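Local coordinates for protein branched-chain alpha-ketoacid decarboxylase (Lactococcus lactis, PDB 2VBF) that probably decarboxylates branched-chain and aromatic alpha-keto acids to aldehydes, using thiamine diphosphate and a magnesium ion as cofactors, at residues Gln215-Lys220 with Arg344-Ser349; Leu377-Leu382 with Phe475-Asp480. One frame throughout, in Å; residues are numbered along the deposited sequence. Where two conformers were deposited one is given.

Contact 1 (Gln215-Lys220 with Arg344-Ser349); sequences QVILSK and RAVVSS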
# COMPACT_ATOMS: atom_id res chain seq x y z
N GLN A 215 -1.49 -41.70 -14.36
CA GLN A 215 -0.82 -43.00 -14.24
C GLN A 215 0.25 -43.17 -15.32
O GLN A 215 1.31 -43.73 -15.06
CB GLN A 215 -1.82 -44.16 -14.26
CG GLN A 215 -1.47 -45.29 -13.31
CD GLN A 215 -1.39 -44.83 -11.85
OE1 GLN A 215 -2.25 -44.07 -11.38
NE2 GLN A 215 -0.36 -45.28 -11.14
N VAL A 216 -0.03 -42.68 -16.52
CA VAL A 216 0.96 -42.64 -17.59
C VAL A 216 2.15 -41.76 -17.20
O VAL A 216 3.30 -42.13 -17.44
CB VAL A 216 0.36 -42.12 -18.91
CG1 VAL A 216 1.45 -42.01 -19.97
CG2 VAL A 216 -0.76 -43.03 -19.40
N ILE A 217 1.87 -40.59 -16.62
CA ILE A 217 2.93 -39.68 -16.17
C ILE A 217 3.80 -40.38 -15.13
O ILE A 217 5.03 -40.34 -15.21
CB ILE A 217 2.38 -38.35 -15.60
CG1 ILE A 217 1.88 -37.44 -16.73
CG2 ILE A 217 3.47 -37.62 -14.81
CD1 ILE A 217 1.26 -36.14 -16.26
N LEU A 218 3.16 -41.04 -14.16
CA LEU A 218 3.90 -41.76 -13.12
C LEU A 218 4.76 -42.89 -13.69
O LEU A 218 5.89 -43.10 -13.25
CB LEU A 218 2.95 -42.30 -12.05
CG LEU A 218 2.52 -41.25 -11.04
CD1 LEU A 218 1.21 -41.67 -10.38
CD2 LEU A 218 3.63 -41.03 -10.01
N SER A 219 4.21 -43.62 -14.66
CA SER A 219 4.94 -44.73 -15.31
C SER A 219 6.18 -44.24 -16.05
O SER A 219 7.24 -44.87 -15.97
CB SER A 219 4.02 -45.48 -16.27
OG SER A 219 3.00 -46.14 -15.55
N LYS A 220 6.04 -43.12 -16.75
CA LYS A 220 7.18 -42.52 -17.45
C LYS A 220 8.23 -41.97 -16.49
O LYS A 220 9.43 -42.06 -16.75
CB LYS A 220 6.71 -41.44 -18.43
CG LYS A 220 6.59 -41.94 -19.88
CD LYS A 220 5.43 -41.28 -20.61
CE LYS A 220 5.65 -41.26 -22.12
NZ LYS A 220 6.04 -42.58 -22.68
N ARG A 344 -0.95 -32.06 -7.45
CA ARG A 344 -0.90 -32.62 -6.10
C ARG A 344 -1.00 -34.14 -6.14
O ARG A 344 -0.22 -34.84 -5.49
CB ARG A 344 -2.04 -32.03 -5.26
CG ARG A 344 -2.17 -32.56 -3.83
CD ARG A 344 -3.59 -32.36 -3.33
NE ARG A 344 -3.80 -32.85 -1.97
CZ ARG A 344 -4.97 -32.79 -1.33
NH1 ARG A 344 -6.04 -32.25 -1.92
NH2 ARG A 344 -5.08 -33.26 -0.09
N ALA A 345 -1.98 -34.63 -6.91
CA ALA A 345 -2.21 -36.07 -7.08
C ALA A 345 -0.95 -36.78 -7.56
O ALA A 345 -0.55 -37.81 -7.01
CB ALA A 345 -3.37 -36.31 -8.05
N VAL A 346 -0.30 -36.22 -8.58
CA VAL A 346 0.87 -36.87 -9.15
C VAL A 346 2.03 -36.86 -8.16
O VAL A 346 2.65 -37.90 -7.91
CB VAL A 346 1.26 -36.26 -10.52
CG1 VAL A 346 2.53 -36.91 -11.04
CG2 VAL A 346 0.12 -36.46 -11.52
N VAL A 347 2.30 -35.71 -7.54
CA VAL A 347 3.42 -35.61 -6.60
C VAL A 347 3.24 -36.54 -5.41
O VAL A 347 4.20 -37.19 -4.98
CB VAL A 347 3.64 -34.15 -6.14
CG1 VAL A 347 4.70 -34.07 -5.05
CG2 VAL A 347 4.03 -33.29 -7.33
N SER A 348 2.02 -36.64 -4.89
CA SER A 348 1.74 -37.51 -3.74
C SER A 348 1.73 -39.00 -4.11
O SER A 348 1.76 -39.85 -3.22
CB SER A 348 0.42 -37.11 -3.07
OG SER A 348 -0.67 -37.26 -3.94
N SER A 349 1.71 -39.31 -5.40
CA SER A 349 1.77 -40.70 -5.86
C SER A 349 3.21 -41.17 -6.11
O SER A 349 3.45 -42.32 -6.49
CB SER A 349 0.93 -40.90 -7.12
OG SER A 349 1.44 -40.13 -8.21
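Ile-217 and Val-346 meet methyl to methyl, with Ile-217 CG2 3.9 Å from Val-346 CG1, and the two side chains cross at about a right angle. The two methyls hold equivalent positions although chi1 is counted to different branches. In Val-346 (chi1 177°) CG1 lies trans to the amide nitrogen, and in Ile-217 (chi1 -74°) the short branch CG2 takes that position, while CG1 and CD1 run off along the other branch. Leu-218 comes to the same valine from a neighbouring position on its helix: its branch point CG stands 4.3 Å from Val-346 CG1, so this one methyl is approached by both residues of 215-220 that carry the contact. The leucine methyls continue past the valine toward Ser-349, and on the way Leu-218 CD2 comes within 3.9 Å of Val-346 O. Ser-349 was modelled in two conformers, and the hydroxyl of the one considered here lies implausibly close to Leu-218, so no detail of that approach is secure. The backbones come near enough for such short side chains to mesh, Leu-218 CA lying 7.0 Å from Val-346 CA.

Leu-326 of strand 323-326 and Phe-341 each touch both Ile-217 and Val-346. The contact therefore joins two helices to each other and to the mixed sheet of the central domain, well away from the cofactor. Because the buried, branched hydrocarbon groups of Ile-217, Leu-218 and Val-346 form its core, without hydrogen bonds or salt bridges between the segments, the cohesion of that core probably comes mainly from dispersion and exclusion of water, with fit of shape in place of directional bonding.

Contact 2 (Leu377-Leu382 with Phe475-Asp480); sequences LSQDRL and FIINND. With MG (magnesium ion), chain E; TPP (thiamine diphosphate), chain F.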
# COMPACT_ATOMS: atom_id res chain seq x y z
N LEU A 377 32.05 -6.51 10.87
CA LEU A 377 31.21 -7.40 10.07
C LEU A 377 31.31 -7.11 8.58
O LEU A 377 31.25 -5.96 8.16
CB LEU A 377 29.75 -7.26 10.48
CG LEU A 377 29.16 -8.28 11.42
CD1 LEU A 377 27.67 -7.92 11.63
CD2 LEU A 377 29.30 -9.71 10.89
N SER A 378 31.44 -8.18 7.80
CA SER A 378 31.39 -8.10 6.35
C SER A 378 30.29 -9.05 5.88
O SER A 378 29.92 -10.01 6.58
CB SER A 378 32.73 -8.51 5.74
OG SER A 378 33.00 -9.88 5.98
N GLN A 379 29.77 -8.78 4.69
CA GLN A 379 28.65 -9.55 4.15
C GLN A 379 28.98 -11.04 4.02
O GLN A 379 28.25 -11.87 4.54
CB GLN A 379 28.20 -8.99 2.81
CG GLN A 379 27.45 -7.68 2.91
CD GLN A 379 25.96 -7.85 3.18
OE1 GLN A 379 25.44 -8.97 3.13
NE2 GLN A 379 25.28 -6.74 3.47
N ASP A 380 30.07 -11.37 3.35
CA ASP A 380 30.41 -12.79 3.14
C ASP A 380 30.56 -13.56 4.46
O ASP A 380 30.04 -14.67 4.60
CB ASP A 380 31.65 -12.92 2.27
CG ASP A 380 31.40 -12.49 0.83
OD1 ASP A 380 30.24 -12.62 0.35
OD2 ASP A 380 32.35 -12.02 0.17
N ARG A 381 31.25 -12.96 5.43
CA ARG A 381 31.41 -13.56 6.75
C ARG A 381 30.09 -13.65 7.52
O ARG A 381 29.86 -14.62 8.26
CB ARG A 381 32.45 -12.80 7.58
CG ARG A 381 33.85 -12.86 6.98
CD ARG A 381 34.54 -14.19 7.28
NE ARG A 381 34.84 -14.34 8.70
CZ ARG A 381 35.36 -15.42 9.25
NH1 ARG A 381 35.64 -16.49 8.51
NH2 ARG A 381 35.60 -15.45 10.55
N LEU A 382 29.23 -12.64 7.37
CA LEU A 382 27.92 -12.66 8.00
C LEU A 382 27.15 -13.92 7.63
O LEU A 382 26.62 -14.60 8.51
CB LEU A 382 27.10 -11.42 7.61
CG LEU A 382 25.62 -11.39 8.04
CD1 LEU A 382 25.44 -11.51 9.55
CD2 LEU A 382 24.94 -10.11 7.55
N PHE A 475 17.10 -9.37 12.43
CA PHE A 475 18.36 -8.71 12.08
C PHE A 475 18.09 -7.63 11.04
O PHE A 475 17.62 -7.93 9.95
CB PHE A 475 19.37 -9.70 11.49
CG PHE A 475 19.81 -10.76 12.45
CD1 PHE A 475 20.84 -10.51 13.35
CD2 PHE A 475 19.20 -12.00 12.45
CE1 PHE A 475 21.26 -11.49 14.23
CE2 PHE A 475 19.60 -12.99 13.34
CZ PHE A 475 20.64 -12.74 14.23
N ILE A 476 18.40 -6.38 11.39
CA ILE A 476 18.22 -5.23 10.49
C ILE A 476 19.60 -4.86 9.94
O ILE A 476 20.50 -4.49 10.71
CB ILE A 476 17.58 -4.01 11.20
CG1 ILE A 476 16.23 -4.36 11.84
CG2 ILE A 476 17.42 -2.84 10.22
CD1 ILE A 476 16.31 -5.07 13.17
N ILE A 477 19.77 -4.95 8.62
CA ILE A 477 21.05 -4.63 8.01
C ILE A 477 21.14 -3.14 7.70
O ILE A 477 20.64 -2.67 6.69
CB ILE A 477 21.35 -5.47 6.76
CG1 ILE A 477 21.31 -6.97 7.12
CG2 ILE A 477 22.70 -5.09 6.18
CD1 ILE A 477 21.65 -7.90 5.99
N ASN A 478 21.78 -2.40 8.60
CA ASN A 478 21.98 -0.99 8.39
C ASN A 478 23.27 -0.79 7.60
O ASN A 478 24.37 -0.83 8.17
CB ASN A 478 22.03 -0.26 9.73
CG ASN A 478 22.35 1.21 9.58
OD1 ASN A 478 22.64 1.69 8.47
ND2 ASN A 478 22.31 1.95 10.68
N ASN A 479 23.13 -0.60 6.29
CA ASN A 479 24.25 -0.26 5.41
C ASN A 479 24.05 1.11 4.75
O ASN A 479 24.56 1.36 3.65
CB ASN A 479 24.55 -1.36 4.40
CG ASN A 479 23.34 -1.76 3.62
OD1 ASN A 479 22.36 -1.03 3.61
ND2 ASN A 479 23.37 -2.92 3.00
N ASP A 480 23.32 1.98 5.43
CA ASP A 480 23.16 3.37 5.02
C ASP A 480 22.56 3.48 3.61
O ASP A 480 23.06 4.24 2.77
CB ASP A 480 24.52 4.08 5.10
CG ASP A 480 24.42 5.59 5.02
OD1 ASP A 480 23.35 6.17 5.37
OD2 ASP A 480 25.42 6.19 4.59
MG MG E . 20.33 -1.26 2.98
N1' TPP F . 9.72 -0.90 -4.18
C2' TPP F . 9.16 -2.12 -3.89
CM2 TPP F . 7.81 -2.16 -3.24
N3' TPP F . 9.84 -3.26 -4.20
C4' TPP F . 11.08 -3.21 -4.81
N4' TPP F . 11.69 -4.34 -5.11
C5' TPP F . 11.67 -1.97 -5.10
C6' TPP F . 10.98 -0.81 -4.78
C7' TPP F . 13.03 -1.88 -5.73
N3 TPP F . 14.10 -2.34 -4.85
C2 TPP F . 14.67 -3.60 -4.84
S1 TPP F . 15.84 -3.84 -3.75
C5 TPP F . 15.70 -2.31 -3.26
C4 TPP F . 14.72 -1.57 -3.92
CM4 TPP F . 14.39 -0.12 -3.66
C6 TPP F . 16.63 -1.82 -2.16
C7 TPP F . 16.52 -2.58 -0.85
O7 TPP F . 17.43 -1.97 0.03
PA TPP F . 17.74 -2.58 1.47
O1A TPP F . 16.50 -3.15 2.11
O2A TPP F . 18.36 -1.47 2.31
O3A TPP F . 18.72 -3.82 1.13
PB TPP F . 20.34 -3.80 0.99
O1B TPP F . 20.64 -4.26 -0.41
O2B TPP F . 20.83 -4.82 1.98
O3B TPP F . 20.89 -2.43 1.29
O HOH W 1 26.25 -3.96 2.95
O HOH W 2 20.29 -3.09 4.04
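Gln-379 and Asn-479 bring their carboxamides together by the nitrogen ends, NE2 to ND2 being 4.3 Å, with the two amide planes inclined at about 37°. Water 1 bridges them and accepts from both, 3.0 Å from Gln-379 NE2 and 3.1 Å from Asn-479 ND2. Ile-477 CG2 comes up to the amino end of the glutamine amide, only moderately out of its plane, 4.1 Å from Gln-379 NE2; at the far end of that amide, OE1 accepts from the indole N-H of Trp-383. A bend in the glutamine chain (chi2 -85°) turns the amide from its helix toward the strand. The asparagine amide is gripped at both ends. Its OD1 binds magnesium at 2.1 Å, while ND2 donates to thiamine diphosphate O3B at 3.1 Å and, weakly, to O2B; these two oxygens lie on opposite sides of the amide plane. With metal, diphosphate and water all engaged, rotation of this group should be strongly restricted.

Asn-478 ends strand 473-478 of the parallel sheet and Asn-479 follows it in the loop; together they form the NN end of the GDG-NN thiamine diphosphate motif, whose Gly-Asp-Gly element includes Asp-452 and Gly-453. Asp-452 OD1 and Gly-481 O complete the magnesium shell along with diphosphate oxygens O2A and O3B and water 2. Asn-478 OD1 accepts from Asp-480 N in an Asx turn, which shapes the backbone just past the metal ligand.

Water 2, itself a metal ligand, lies 2.7 Å from Ile-477 O, one of several acceptors competing for its protons, and so links the strand backbone to the metal shell. The side chain of Ile-477 faces the helix instead: CD1 packs 4.3 Å from Leu-382 CD2, and Thr-402 and Ser-403 of helix 402-407 also touch the isoleucine. Thr-402, which binds the cofactor, is in addition a close neighbour of the Gln-379 side chain.

Contact 1 and contact 2 lie on opposite sides of the chain's centre, their own centres about 44 Å apart and their nearest atoms about 32 Å apart, so neither touches the other. They follow in series: the pairing of 215-220 with 344-349 is complete before 377-382 begins the second, and helices 343-348 and 379-389 are consecutive in the chain. Contact 1 pairs two helices of the central domain; contact 2 sets helix 379-389 against a strand of the C-terminal cofactor-binding sheet. Of the two, contact 2 includes a magnesium ligand and reaches the diphosphate, whereas contact 1 is remote from the annotated sites and carried mainly by hydrocarbon side chains.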